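Local coordinates for Tni2 (Pseudomonas fluorescens, PDB 6B12), which is probably an immunity protein that binds and neutralises the toxic secreted effector Tne2, thought to destroy NAD in rival bacteria, at residues Lys13-Asp16 and Glu17-Val21; Phe114-Ser118 and Pro119-Thr123. All coordinates share one frame; numbering follows the deposited sequence.

Contact 1: Lys13-Asp16 and Glu17-Val21; sequences KVID and ENMTV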
# COMPACT_ATOMS: atom_id res chain seq x y z
N LYS C 13 -21.55 -2.41 1.81
CA LYS C 13 -20.97 -3.52 2.54
C LYS C 13 -20.06 -2.97 3.64
O LYS C 13 -19.41 -1.93 3.47
CB LYS C 13 -20.19 -4.43 1.59
CG LYS C 13 -21.06 -5.09 0.50
CD LYS C 13 -22.20 -5.86 1.12
CE LYS C 13 -22.99 -6.65 0.08
NZ LYS C 13 -24.00 -7.52 0.75
N VAL C 14 -20.05 -3.64 4.79
CA VAL C 14 -19.36 -3.14 5.97
C VAL C 14 -18.17 -4.03 6.26
O VAL C 14 -18.31 -5.25 6.38
CB VAL C 14 -20.31 -3.08 7.19
CG1 VAL C 14 -19.54 -2.60 8.42
CG2 VAL C 14 -21.49 -2.16 6.89
N ILE C 15 -17.00 -3.41 6.38
CA ILE C 15 -15.77 -4.11 6.73
C ILE C 15 -15.60 -4.00 8.23
O ILE C 15 -15.42 -2.89 8.75
CB ILE C 15 -14.56 -3.51 6.00
CG1 ILE C 15 -14.83 -3.34 4.50
CG2 ILE C 15 -13.32 -4.39 6.23
CD1 ILE C 15 -13.74 -2.53 3.79
N ASP C 16 -15.61 -5.13 8.92
CA ASP C 16 -15.36 -5.16 10.35
C ASP C 16 -13.86 -5.05 10.63
O ASP C 16 -13.02 -5.31 9.76
CB ASP C 16 -15.92 -6.44 10.96
CG ASP C 16 -17.41 -6.56 10.76
OD1 ASP C 16 -18.11 -5.56 10.98
OD2 ASP C 16 -17.87 -7.66 10.37
N GLU C 17 -13.52 -4.64 11.85
CA GLU C 17 -12.10 -4.43 12.13
C GLU C 17 -11.37 -5.77 12.04
O GLU C 17 -11.86 -6.79 12.52
CB GLU C 17 -11.89 -3.78 13.51
CG GLU C 17 -10.47 -3.31 13.66
CD GLU C 17 -10.23 -2.45 14.91
OE1 GLU C 17 -11.13 -2.34 15.79
OE2 GLU C 17 -9.12 -1.91 14.99
N ASN C 18 -10.22 -5.77 11.37
CA ASN C 18 -9.42 -6.97 11.16
C ASN C 18 -10.15 -8.05 10.36
O ASN C 18 -9.80 -9.24 10.42
CB ASN C 18 -8.92 -7.54 12.50
CG ASN C 18 -8.18 -6.51 13.33
OD1 ASN C 18 -7.47 -5.64 12.81
ND2 ASN C 18 -8.36 -6.59 14.64
N MSE C 19 -11.18 -7.68 9.60
CA MSE C 19 -11.68 -8.56 8.55
C MSE C 19 -10.56 -8.67 7.53
O MSE C 19 -9.95 -7.67 7.18
CB MSE C 19 -12.96 -8.02 7.92
CG MSE C 19 -13.44 -8.79 6.71
SE MSE C 19 -15.01 -7.99 5.88
CE MSE C 19 -16.30 -8.40 7.29
N THR C 20 -10.24 -9.88 7.08
CA THR C 20 -9.10 -10.03 6.17
C THR C 20 -9.52 -9.90 4.71
O THR C 20 -10.70 -10.04 4.35
CB THR C 20 -8.41 -11.37 6.38
OG1 THR C 20 -9.30 -12.42 5.99
CG2 THR C 20 -8.03 -11.55 7.85
N VAL C 21 -8.53 -9.65 3.85
CA VAL C 21 -8.75 -9.66 2.41
C VAL C 21 -9.37 -10.98 1.97
O VAL C 21 -10.28 -11.00 1.14
CB VAL C 21 -7.43 -9.36 1.67
CG1 VAL C 21 -7.53 -9.73 0.19
CG2 VAL C 21 -7.09 -7.89 1.88

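Contact 2: Phe114-Ser118 and Pro119-Thr123; sequences FPQVS and PSIFT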
# COMPACT_ATOMS: atom_id res chain seq x y z
N PHE C 114 4.21 -2.85 11.25
CA PHE C 114 5.45 -3.49 11.63
C PHE C 114 5.56 -3.54 13.15
O PHE C 114 4.84 -2.82 13.85
CB PHE C 114 6.66 -2.73 11.05
CG PHE C 114 6.73 -2.77 9.55
CD1 PHE C 114 7.34 -3.82 8.91
CD2 PHE C 114 6.18 -1.75 8.79
CE1 PHE C 114 7.40 -3.87 7.51
CE2 PHE C 114 6.22 -1.78 7.39
CZ PHE C 114 6.84 -2.85 6.75
N PRO C 115 6.44 -4.37 13.70
CA PRO C 115 6.69 -4.33 15.14
C PRO C 115 7.17 -2.96 15.58
O PRO C 115 7.98 -2.32 14.91
CB PRO C 115 7.77 -5.41 15.36
CG PRO C 115 8.08 -5.98 14.01
CD PRO C 115 7.05 -5.55 13.04
N GLN C 116 6.64 -2.50 16.72
CA GLN C 116 6.98 -1.17 17.22
C GLN C 116 7.20 -1.24 18.73
O GLN C 116 6.65 -2.09 19.42
CB GLN C 116 5.89 -0.14 16.91
CG GLN C 116 5.56 0.03 15.44
CD GLN C 116 6.69 0.70 14.66
OE1 GLN C 116 7.66 1.20 15.25
NE2 GLN C 116 6.57 0.71 13.34
N VAL C 117 7.99 -0.29 19.24
CA VAL C 117 8.19 -0.19 20.68
C VAL C 117 7.05 0.54 21.37
O VAL C 117 6.98 0.54 22.60
CB VAL C 117 9.54 0.51 20.98
CG1 VAL C 117 10.64 -0.01 20.06
CG2 VAL C 117 9.40 2.02 20.83
N SER C 118 6.14 1.15 20.61
CA SER C 118 5.02 1.84 21.16
C SER C 118 3.80 1.61 20.29
O SER C 118 3.88 1.76 19.05
CB SER C 118 5.30 3.35 21.25
OG SER C 118 4.08 4.02 21.50
N PRO C 119 2.65 1.30 20.90
CA PRO C 119 1.41 1.18 20.11
C PRO C 119 0.98 2.47 19.46
O PRO C 119 0.07 2.45 18.61
CB PRO C 119 0.37 0.72 21.15
CG PRO C 119 1.17 0.12 22.23
CD PRO C 119 2.43 0.97 22.31
N SER C 120 1.57 3.60 19.84
CA SER C 120 1.19 4.87 19.23
C SER C 120 1.76 5.04 17.82
O SER C 120 1.34 5.96 17.13
CB SER C 120 1.66 6.04 20.09
OG SER C 120 3.09 6.10 20.11
N ILE C 121 2.66 4.16 17.38
CA ILE C 121 3.32 4.31 16.08
C ILE C 121 2.54 3.52 15.03
O ILE C 121 2.23 2.35 15.24
CB ILE C 121 4.78 3.83 16.13
CG1 ILE C 121 5.58 4.67 17.13
CG2 ILE C 121 5.42 3.92 14.74
CD1 ILE C 121 6.99 4.11 17.46
N PHE C 122 2.27 4.16 13.88
CA PHE C 122 1.75 3.47 12.72
C PHE C 122 2.66 3.78 11.53
O PHE C 122 3.54 4.65 11.60
CB PHE C 122 0.29 3.85 12.42
CG PHE C 122 0.13 5.29 12.00
CD1 PHE C 122 0.02 6.30 12.94
CD2 PHE C 122 0.05 5.61 10.65
CE1 PHE C 122 -0.14 7.62 12.55
CE2 PHE C 122 -0.09 6.94 10.23
CZ PHE C 122 -0.21 7.95 11.17
N THR C 123 2.46 3.04 10.44
CA THR C 123 3.30 3.18 9.26
C THR C 123 2.45 3.51 8.05
O THR C 123 1.44 2.85 7.80
CB THR C 123 4.07 1.88 8.98
OG1 THR C 123 4.90 1.55 10.10
CG2 THR C 123 4.96 2.04 7.75
O HOH W 1 4.03 -0.11 11.97
O HOH W 2 2.52 0.28 16.94

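Contact 1: Lys13-Asp16 and Glu17-Val21
Met19, present as selenomethionine, folds back over the strand residues that precede it and touches Ile15 and Asp16. Its CG lies anti to the backbone N (chi1 172°) and the chain stays extended to SE. A turn about the CG-SE bond (chi3 -69°) then swings CE to 3.5 Å from Asp16 OD2. Nearer its root the same side chain crosses Ile15 at about a right angle, with CG2 of Ile15 4.0 Å from SE and equally far from CB of Met19. A long, flexible thioether suits this place, since it can lie against a branched aliphatic group and still bring its methyl up to a carboxylate. The fold-back is made by a type II beta turn from Asp16 to Met19, closed by Met19 N to Asp16 O at 3.0 Å. Asn18 takes its third position with a positive phi (62°), a conformation asparagine adopts readily. Glu17 turns away with an extended chain, and its OE2 makes a salt bridge to Arg62. Asp16 OD1 lies close to Glu6 OE2, a pairing of like charges that may favour protonation of one of them. Thr20 is the N-cap of helix 21-26, while Gln23 OE1 accepts a bond from its backbone N. The turn thus joins strand 14-16, paired with strand 5-9, to this helix, with Trp29 and Met24 packing on both Ile15 and Met19.

Contact 2: Phe114-Ser118 and Pro119-Thr123
Gln116 leans across the loop onto Ile121, the two side chains meeting at about a right angle. Its CB starts 4.2 Å from Ile121 CB, and CG comes to 3.9 Å from the same atom. The chain bends at chi2 (-70°), which lays the amide against the isoleucine. CD is 3.5 Å from Ile121 CG2, and OE1 is 3.6 Å from that methyl. NE2, still 3.7 Å from Ile121 CG2, donates to water 1 at 3.0 Å and also to Asp138 OD2. Glutamine suits this place because its methylenes pack on a branched aliphatic group while its amide reaches a polar cluster. Water 1 also accepts from Phe114 N and donates to Thr123 OG1 at 2.6 Å; that hydroxyl in turn is bonded to Asp138 OD1. The same OG1 lies in the plane of the Phe114 ring at its edge, and Arg136 makes a cation-pi contact with the ring. At the loop's tip a type I beta turn runs from Ser118 to Ile121, where Pro119 supplies the fixed phi of the second position. Ser118 OG donates to Ser120 OG at 2.7 Å, and Ser120 OG is bonded to Asp140 OD1. Each hydroxyl relay therefore ends on an aspartate of strand 134-140, and the acidic groups, whose negative charge would probably strengthen these bonds, help fix the loop's polar side chains.

From the N terminus, the chain pairs strand 5-9 with strand 14-16, and contact 1 closes the bend that leads into helix 21-26. The intervening strands come next, and contact 2 closes the loop between the antiparallel strands 102-112 and 121-128 of the C-terminal sheet. The contacts follow in series, neither nested nor crossed, with centres 21 Å and nearest atoms about 11 Å apart. They do not touch, yet both reach the loop after strand 54-58: contact 1 through a salt bridge to Arg62, contact 2 by packing on Val59, Pro60 and Asp61. Residues of each also pack against the other protein of the assembly, Ile15 and Val21 from contact 1, Phe114 from contact 2.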